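3-oxoacyl-(Acyl-carrier protein) synthase (Burkholderia xenovorans, PDB 4EFI) probably catalyses the condensation of an acyl group with malonyl-acyl-carrier protein, as expected of a KAS III-like 3-oxoacyl-(acyl-carrier protein) synthase of the thiolase superfamily. Local coordinates at residues Phe93-Pro98 with Val154-Ser159; Val23-Ser28 with Gly67-Lys72; Ala202-Val207 with Val332-Ala337. All coordinates share one frame; numbering follows the deposited sequence. Where two conformers were deposited one is given.

Contact 1 (Phe93-Pro98 with Val154-Ser159); sequences FVSQTP and VGDTIS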
loop_
_atom_site.group_PDB
_atom_site.type_symbol
_atom_site.label_atom_id
_atom_site.label_comp_id
_atom_site.label_asym_id
_atom_site.label_seq_id
_atom_site.Cartn_x
_atom_site.Cartn_y
_atom_site.Cartn_z
ATOM N N PHE A 93 5.002 -2.939 11.061
ATOM C CA PHE A 93 3.805 -3.539 10.454
ATOM C C PHE A 93 2.784 -2.452 10.185
ATOM O O PHE A 93 2.206 -1.866 11.121
ATOM C CB PHE A 93 3.227 -4.622 11.396
ATOM C CG PHE A 93 1.965 -5.301 10.873
ATOM C CD1 PHE A 93 1.985 -6.042 9.716
ATOM C CD2 PHE A 93 0.773 -5.213 11.560
ATOM C CE1 PHE A 93 0.826 -6.689 9.252
ATOM C CE2 PHE A 93 -0.376 -5.840 11.101
ATOM C CZ PHE A 93 -0.342 -6.589 9.969
ATOM N N VAL A 94 2.582 -2.145 8.915
ATOM C CA VAL A 94 1.624 -1.135 8.480
ATOM C C VAL A 94 0.419 -1.862 7.918
ATOM O O VAL A 94 0.549 -2.632 6.943
ATOM C CB VAL A 94 2.219 -0.222 7.410
ATOM C CG1 VAL A 94 1.171 0.802 6.949
ATOM C CG2 VAL A 94 3.465 0.458 7.961
ATOM N N SER A 95 -0.734 -1.650 8.546
ATOM C CA SER A 95 -1.934 -2.377 8.202
ATOM C C SER A 95 -3.132 -1.763 8.900
ATOM O O SER A 95 -2.989 -1.110 9.944
ATOM C CB SER A 95 -1.821 -3.823 8.647
ATOM O OG SER A 95 -2.961 -4.603 8.262
ATOM N N GLN A 96 -4.311 -1.969 8.329
ATOM C CA GLN A 96 -5.572 -1.617 8.967
ATOM C C GLN A 96 -6.315 -2.859 9.479
ATOM O O GLN A 96 -7.410 -2.722 10.015
ATOM C CB GLN A 96 -6.437 -0.865 7.966
ATOM C CG GLN A 96 -5.769 0.406 7.493
ATOM C CD GLN A 96 -6.462 1.056 6.329
ATOM O OE1 GLN A 96 -6.914 2.186 6.430
ATOM N NE2 GLN A 96 -6.512 0.361 5.219
ATOM N N THR A 97 -5.715 -4.042 9.302
ATOM C CA THR A 97 -6.378 -5.300 9.620
ATOM C C THR A 97 -5.489 -6.211 10.480
ATOM O O THR A 97 -5.173 -7.335 10.105
ATOM C CB THR A 97 -6.933 -5.993 8.346
ATOM O OG1 THR A 97 -5.909 -6.084 7.332
ATOM C CG2 THR A 97 -8.122 -5.203 7.796
ATOM N N PRO A 98 -5.085 -5.713 11.645
ATOM C CA PRO A 98 -4.214 -6.485 12.538
ATOM C C PRO A 98 -4.900 -7.734 13.123
ATOM O O PRO A 98 -6.124 -7.804 13.188
ATOM C CB PRO A 98 -3.908 -5.483 13.644
ATOM C CG PRO A 98 -5.127 -4.622 13.697
ATOM C CD PRO A 98 -5.530 -4.450 12.266
ATOM N N VAL A 154 3.878 -4.667 5.131
ATOM C CA VAL A 154 2.827 -3.755 4.723
ATOM C C VAL A 154 1.758 -4.599 4.030
ATOM O O VAL A 154 2.019 -5.224 2.991
ATOM C CB VAL A 154 3.355 -2.643 3.808
ATOM C CG1 VAL A 154 2.203 -1.694 3.410
ATOM C CG2 VAL A 154 4.496 -1.906 4.504
ATOM N N GLY A 155 0.571 -4.679 4.626
ATOM C CA GLY A 155 -0.425 -5.603 4.103
ATOM C C GLY A 155 -1.797 -5.344 4.670
ATOM O O GLY A 155 -1.963 -4.647 5.672
ATOM N N ASP A 156 -2.801 -5.931 4.033
ATOM C CA ASP A 156 -4.176 -5.743 4.479
ATOM C C ASP A 156 -5.033 -6.869 3.941
ATOM O O ASP A 156 -4.729 -7.453 2.880
ATOM C CB ASP A 156 -4.753 -4.417 3.959
ATOM C CG ASP A 156 -4.954 -3.372 5.040
ATOM O OD1 ASP A 156 -5.115 -3.688 6.235
ATOM O OD2 ASP A 156 -4.959 -2.187 4.661
ATOM N N THR A 157 -6.122 -7.149 4.641
ATOM C CA THR A 157 -7.183 -8.001 4.101
ATOM C C THR A 157 -8.489 -7.196 4.180
ATOM O O THR A 157 -9.380 -7.489 4.967
ATOM C CB THR A 157 -7.335 -9.343 4.836
ATOM O OG1 THR A 157 -7.645 -9.110 6.209
ATOM C CG2 THR A 157 -6.057 -10.164 4.764
ATOM N N ILE A 158 -8.605 -6.161 3.354
ATOM C CA ILE A 158 -9.785 -5.304 3.394
ATOM C C ILE A 158 -11.038 -6.082 3.029
ATOM O O ILE A 158 -12.152 -5.677 3.387
ATOM C CB ILE A 158 -9.660 -4.071 2.463
ATOM C CG1 ILE A 158 -8.525 -3.176 2.946
ATOM C CG2 ILE A 158 -10.987 -3.298 2.344
ATOM C CD1 ILE A 158 -8.651 -2.691 4.370
ATOM N N SER A 159 -10.906 -7.207 2.335
ATOM C CA SER A 159 -12.089 -8.007 2.017
ATOM C C SER A 159 -12.896 -8.353 3.279
ATOM O O SER A 159 -14.126 -8.500 3.202
ATOM C CB SER A 159 -11.710 -9.293 1.275
ATOM O OG SER A 159 -11.057 -10.160 2.155
HETATM O O HOH W 1 -6.022 -9.378 8.423
#
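The carboxylate of D156 and the side-chain amide of Q96 meet with their planes turned 33° apart, and donors from 93-98 approach the carboxylate at both oxygens. Q96 NE2 reaches D156 OD2 over 3.0 Å on the syn side; D156 OD2 lies close to the amide plane of Q96, while NE2 stands 26° out of the carboxylate plane. Q96 N comes to the syn side of D156 OD1 at 2.8 Å, so one residue grips both oxygens, once with its backbone and once with its side chain. T97 OG1 donates to the anti side of D156 OD1 at 2.8 Å. That hydroxyl sits between the backbone N and the carbonyl carbon of T97 (chi1 51°), where it can also accept a nearly straight bond from T157 N at 2.9 Å. OD2 is bound in addition by S302 OG. The strands 90-94 and 149-156 run parallel as neighbours in a six-stranded sheet, most of whose strands come from the N-terminal half of a thiolase-type fold; V94 pairs with V154, and G155 N bonds to V94 O (3.1 Å). Beyond this bridge the direct backbone pairing of the two segments gives way to side-chain links. S95 OG accepts from T97 N, an ST turn that bends 95-97 over D156. On the sheet face of V94 and V154, helix 130-143 packs; F93 points instead toward helices 66-81 and 105-112. A water joins T97 O, to which it donates, with T157 OG1.

Contact 2 (Val23-Ser28 with Gly67-Lys72); sequences VSCVPS and GDLCRK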
loop_
_atom_site.group_PDB
_atom_site.type_symbol
_atom_site.label_atom_id
_atom_site.label_comp_id
_atom_site.label_asym_id
_atom_site.label_seq_id
_atom_site.Cartn_x
_atom_site.Cartn_y
_atom_site.Cartn_z
ATOM N N VAL A 23 9.065 -8.750 -1.452
ATOM C CA VAL A 23 8.241 -9.896 -1.812
ATOM C C VAL A 23 6.781 -9.620 -1.435
ATOM O O VAL A 23 6.497 -9.095 -0.333
ATOM C CB VAL A 23 8.705 -11.189 -1.116
ATOM C CG1 VAL A 23 7.769 -12.352 -1.403
ATOM C CG2 VAL A 23 10.117 -11.537 -1.550
ATOM N N SER A 24 5.866 -10.016 -2.302
ATOM C CA SER A 24 4.428 -9.940 -2.030
ATOM C C SER A 24 3.879 -11.343 -1.917
ATOM O O SER A 24 4.316 -12.237 -2.659
ATOM C CB SER A 24 3.694 -9.228 -3.160
ATOM O OG SER A 24 4.174 -7.911 -3.355
ATOM N N CYS A 25 2.893 -11.525 -1.055
ATOM C CA CYS A 25 2.163 -12.784 -0.924
ATOM C C CYS A 25 0.672 -12.486 -1.006
ATOM O O CYS A 25 0.129 -11.653 -0.253
ATOM C CB CYS A 25 2.474 -13.466 0.413
ATOM S SG CYS A 25 1.584 -15.031 0.640
ATOM N N VAL A 26 -0.011 -13.153 -1.922
ATOM C CA VAL A 26 -1.450 -13.017 -2.102
ATOM C C VAL A 26 -2.159 -14.328 -1.774
ATOM O O VAL A 26 -1.594 -15.407 -1.929
ATOM C CB VAL A 26 -1.826 -12.577 -3.534
ATOM C CG1 VAL A 26 -1.296 -11.199 -3.796
ATOM C CG2 VAL A 26 -1.323 -13.580 -4.610
ATOM N N PRO A 27 -3.410 -14.259 -1.309
ATOM C CA PRO A 27 -4.199 -15.485 -1.156
ATOM C C PRO A 27 -4.264 -16.246 -2.465
ATOM O O PRO A 27 -4.392 -15.673 -3.534
ATOM C CB PRO A 27 -5.583 -14.957 -0.724
ATOM C CG PRO A 27 -5.270 -13.683 -0.031
ATOM C CD PRO A 27 -4.144 -13.077 -0.849
ATOM N N SER A 28 -4.217 -17.569 -2.377
ATOM C CA SER A 28 -4.379 -18.421 -3.538
ATOM C C SER A 28 -5.821 -18.436 -4.033
ATOM O O SER A 28 -6.042 -18.786 -5.187
ATOM C CB SER A 28 -3.905 -19.851 -3.249
ATOM O OG SER A 28 -4.660 -20.440 -2.236
ATOM N N GLY A 67 -1.185 -10.235 8.690
ATOM C CA GLY A 67 0.023 -10.692 9.342
ATOM C C GLY A 67 0.542 -11.992 8.740
ATOM O O GLY A 67 1.761 -12.211 8.634
ATOM N N ASP A 68 -0.361 -12.919 8.451
ATOM C CA ASP A 68 0.060 -14.201 7.870
ATOM C C ASP A 68 0.671 -13.986 6.478
ATOM O O ASP A 68 1.668 -14.621 6.115
ATOM C CB ASP A 68 -1.123 -15.166 7.720
ATOM C CG ASP A 68 -1.723 -15.633 9.034
ATOM O OD1 ASP A 68 -0.959 -15.813 10.026
ATOM O OD2 ASP A 68 -2.956 -15.832 9.053
ATOM N N LEU A 69 0.046 -13.149 5.668
ATOM C CA LEU A 69 0.529 -12.868 4.326
ATOM C C LEU A 69 1.888 -12.224 4.387
ATOM O O LEU A 69 2.801 -12.589 3.630
ATOM C CB LEU A 69 -0.449 -11.961 3.574
ATOM C CG LEU A 69 -1.847 -12.534 3.312
ATOM C CD1 LEU A 69 -2.780 -11.484 2.736
ATOM C CD2 LEU A 69 -1.765 -13.742 2.382
ATOM N N CYS A 70 2.057 -11.258 5.285
ATOM C CA CYS A 70 3.366 -10.640 5.483
ATOM C C CYS A 70 4.406 -11.610 6.005
ATOM O O CYS A 70 5.560 -11.532 5.587
ATOM C CB CYS A 70 3.279 -9.443 6.429
ATOM S SG CYS A 70 2.312 -8.038 5.771
ATOM N N ARG A 71 4.028 -12.534 6.891
ATOM C CA ARG A 71 4.977 -13.539 7.393
ATOM C C ARG A 71 5.494 -14.395 6.236
ATOM O O ARG A 71 6.699 -14.625 6.098
ATOM C CB ARG A 71 4.332 -14.472 8.429
ATOM C CG ARG A 71 5.330 -15.503 9.002
ATOM C CD ARG A 71 4.701 -16.608 9.817
ATOM N NE ARG A 71 3.706 -17.361 9.071
ATOM C CZ ARG A 71 2.379 -17.291 9.236
ATOM N NH1 ARG A 71 1.806 -16.517 10.157
ATOM N NH2 ARG A 71 1.605 -18.029 8.460
ATOM N N LYS A 72 4.602 -14.882 5.382
ATOM C CA LYS A 72 5.019 -15.739 4.265
ATOM C C LYS A 72 5.895 -14.957 3.287
ATOM O O LYS A 72 6.919 -15.459 2.808
ATOM C CB LYS A 72 3.774 -16.296 3.560
ATOM C CG LYS A 72 3.009 -17.259 4.446
ATOM C CD LYS A 72 1.656 -17.627 3.854
ATOM C CE LYS A 72 0.968 -18.713 4.681
ATOM N NZ LYS A 72 -0.511 -18.575 4.605
#
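C25 lays its sulfur over the flank of helix 66-81, between the side chains of L69 and K72. SG is 3.9 Å from K72 CB and 4.0 Å from L69 CD2. The thiol is placed there by a chi1 of 180°, which swings SG away from the backbone N of C25, while C25 CB lies against the helix backbone, 3.4 Å from L69 O. L69 covers the end of the strand and the proline after it: its isobutyl group lies beside the carbonyl oxygen of C25, and CD2 meets P27 CD at 4.1 Å, the two side chains crossing at about a right angle. K72 lends the aliphatic part of its chain, CB and CD, and its amine leads off from the strand. Strand 23-26 and helix 67-72 approach to 7.2 Å between axes, their directions 136° apart. V23 extends the same interface along the helix to A73, K76 and L77, and T354 at the chain terminus touches C25, L69 and K72. S24 and V26 point the other way, toward helix 305-313, so strand 17-26, flanked in its sheet by strands 176-184 and 349-353, is sandwiched between two helices.

Contact 3 (Ala202-Val207 with Val332-Ala337); sequences ARNLIV and VGYSWA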
loop_
_atom_site.group_PDB
_atom_site.type_symbol
_atom_site.label_atom_id
_atom_site.label_comp_id
_atom_site.label_asym_id
_atom_site.label_seq_id
_atom_site.Cartn_x
_atom_site.Cartn_y
_atom_site.Cartn_z
ATOM N N ALA A 202 -11.825 12.345 7.582
ATOM C CA ALA A 202 -12.069 11.095 8.293
ATOM C C ALA A 202 -13.428 10.493 7.944
ATOM O O ALA A 202 -13.522 9.294 7.670
ATOM C CB ALA A 202 -11.957 11.327 9.806
ATOM N N ARG A 203 -14.475 11.307 7.966
ATOM C CA ARG A 203 -15.842 10.823 7.757
ATOM C C ARG A 203 -16.124 10.364 6.322
ATOM O O ARG A 203 -17.199 9.839 6.053
ATOM C CB ARG A 203 -16.858 11.899 8.164
ATOM C CG ARG A 203 -16.937 13.051 7.191
ATOM C CD ARG A 203 -17.767 14.222 7.739
ATOM N NE ARG A 203 -19.145 13.864 8.079
ATOM C CZ ARG A 203 -20.184 13.970 7.257
ATOM N NH1 ARG A 203 -20.028 14.411 6.018
ATOM N NH2 ARG A 203 -21.396 13.633 7.676
ATOM N N ASN A 204 -15.170 10.545 5.408
ATOM C CA ASN A 204 -15.375 10.154 4.011
ATOM C C ASN A 204 -14.801 8.777 3.660
ATOM O O ASN A 204 -15.064 8.249 2.584
ATOM C CB ASN A 204 -14.816 11.228 3.076
ATOM C CG ASN A 204 -15.549 12.522 3.224
ATOM O OD1 ASN A 204 -16.745 12.531 3.513
ATOM N ND2 ASN A 204 -14.845 13.636 3.049
ATOM N N LEU A 205 -14.041 8.198 4.576
ATOM C CA LEU A 205 -13.458 6.873 4.373
ATOM C C LEU A 205 -13.201 6.330 5.766
ATOM O O LEU A 205 -12.232 6.706 6.450
ATOM C CB LEU A 205 -12.164 6.964 3.553
ATOM C CG LEU A 205 -11.979 5.894 2.478
ATOM C CD1 LEU A 205 -10.733 6.172 1.613
ATOM C CD2 LEU A 205 -11.922 4.519 3.126
ATOM N N ILE A 206 -14.113 5.462 6.213
ATOM C CA ILE A 206 -14.220 5.148 7.624
ATOM C C ILE A 206 -14.948 3.816 7.827
ATOM O O ILE A 206 -15.823 3.468 7.054
ATOM C CB ILE A 206 -14.947 6.313 8.387
ATOM C CG1 ILE A 206 -15.001 6.046 9.895
ATOM C CG2 ILE A 206 -16.336 6.548 7.843
ATOM C CD1 ILE A 206 -15.238 7.312 10.705
ATOM N N VAL A 207 -14.546 3.097 8.877
ATOM C CA VAL A 207 -15.358 1.991 9.404
ATOM C C VAL A 207 -16.056 2.538 10.674
ATOM O O VAL A 207 -15.403 2.778 11.691
ATOM C CB VAL A 207 -14.490 0.761 9.732
ATOM C CG1 VAL A 207 -15.319 -0.324 10.378
ATOM C CG2 VAL A 207 -13.838 0.235 8.465
ATOM N N VAL A 332 -7.202 7.023 2.958
ATOM C CA VAL A 332 -7.729 7.071 4.320
ATOM C C VAL A 332 -6.989 8.092 5.186
ATOM O O VAL A 332 -5.769 8.082 5.240
ATOM C CB VAL A 332 -7.632 5.679 5.005
ATOM C CG1 VAL A 332 -8.128 5.744 6.427
ATOM C CG2 VAL A 332 -8.438 4.649 4.282
ATOM N N GLY A 333 -7.733 8.944 5.882
ATOM C CA GLY A 333 -7.145 9.848 6.854
ATOM C C GLY A 333 -7.895 11.162 6.974
ATOM O O GLY A 333 -8.454 11.456 8.021
ATOM N N TYR A 334 -7.929 11.971 5.912
ATOM C CA TYR A 334 -7.149 11.786 4.688
ATOM C C TYR A 334 -5.653 11.836 4.922
ATOM O O TYR A 334 -5.160 12.567 5.786
ATOM C CB TYR A 334 -7.460 12.905 3.700
ATOM C CG TYR A 334 -8.835 12.940 3.097
ATOM C CD1 TYR A 334 -9.555 11.775 2.838
ATOM C CD2 TYR A 334 -9.382 14.148 2.719
ATOM C CE1 TYR A 334 -10.811 11.836 2.238
ATOM C CE2 TYR A 334 -10.635 14.210 2.109
ATOM C CZ TYR A 334 -11.325 13.055 1.873
ATOM O OH TYR A 334 -12.572 13.110 1.271
ATOM N N SER A 335 -4.921 11.124 4.079
ATOM C CA SER A 335 -3.483 11.081 4.140
ATOM C C SER A 335 -2.956 10.932 2.715
ATOM O O SER A 335 -3.585 10.273 1.880
ATOM C CB SER A 335 -3.071 9.913 5.043
ATOM O OG SER A 335 -1.665 9.825 5.153
ATOM N N TRP A 336 -1.806 11.519 2.437
ATOM C CA TRP A 336 -1.144 11.329 1.149
ATOM C C TRP A 336 0.361 11.365 1.354
ATOM O O TRP A 336 0.858 12.008 2.281
ATOM C CB TRP A 336 -1.586 12.387 0.133
ATOM C CG TRP A 336 -1.339 13.794 0.533
ATOM C CD1 TRP A 336 -0.287 14.564 0.158
ATOM C CD2 TRP A 336 -2.167 14.629 1.356
ATOM N NE1 TRP A 336 -0.383 15.815 0.712
ATOM C CE2 TRP A 336 -1.550 15.894 1.425
ATOM C CE3 TRP A 336 -3.383 14.430 2.029
ATOM C CZ2 TRP A 336 -2.074 16.945 2.187
ATOM C CZ3 TRP A 336 -3.917 15.478 2.757
ATOM C CH2 TRP A 336 -3.265 16.722 2.831
ATOM N N ALA A 337 1.105 10.667 0.503
ATOM C CA ALA A 337 2.541 10.566 0.709
ATOM C C ALA A 337 3.232 10.141 -0.568
ATOM O O ALA A 337 2.675 9.362 -1.361
ATOM C CB ALA A 337 2.868 9.608 1.842
HETATM O O HOH W 2 -10.630 9.033 5.879
#
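The short 3-10 segment 202-204 turns into strand 205-206 opposite a sharp bend at 332-334, where the G333-Y334 peptide is cis and G333 has a positive phi, in a conformation where a side chain would run into the carbonyl oxygen of V332. The bend carries the tyrosine ring of Y334 out to N204, whose ND2 donates to Y334 OH over 2.9 Å. This bond is bent, 143° at the hydrogen, and the hydroxyl is tilted 24° from the amide plane; amide and ring planes stand 39° apart. N204 CB also rests near the phenolic oxygen, 3.4 Å from Y334 OH. The other end of the amide, OD1, is held by R222, which helps to hold the amide with ND2 toward the tyrosine. The ring of Y334 further stacks with F241 of helix 235-257. On the other side of the contact, in the conformer given for V332, CD2 and CD1 of L205 pack against V332 CG2 at 3.7 and 3.8 Å, and the side chains cross at about a right angle. Between these two pairs a water accepts from G333 N and lies 2.9 Å from L205 O, to which it can donate, bridging backbones that do not bond directly. Strand 205-206 pairs with 232-233 in a small two-stranded antiparallel sheet, and V332-Y334 is the turn between strands 323-331 and 335-343, neighbours in the five-stranded sheet. The contact thus ties an excursion between strand 190-197 and helix 235-257 to a strand connection of the C-terminal half of a thiolase-type fold.

Overall arrangement
Contacts 1 and 2 act on the same six-stranded sheet, with centres 11 Å apart. Helix 66-81 joins them: C70, on a different side of the helix from the residues that meet strand 23-26, places SG 3.8 Å from V154 N and 4.0 Å from F93 CE1. Contact 3 joins the small two-stranded sheet to a turn of the five-stranded sheet, its centre 15 Å from that of contact 1, yet Q96 OE1 lies 3.6 Å from V332 CG2. Q96 thus touches both the D156 network and, in the conformer given, the 332-334 bend; its NE2 also makes a weak hydrogen bond to an unidentified molecule, probably from the crystallisation liquor. Contacts 2 and 3 flank the chain's centre from opposite sides, about 16 Å apart at their nearest atoms.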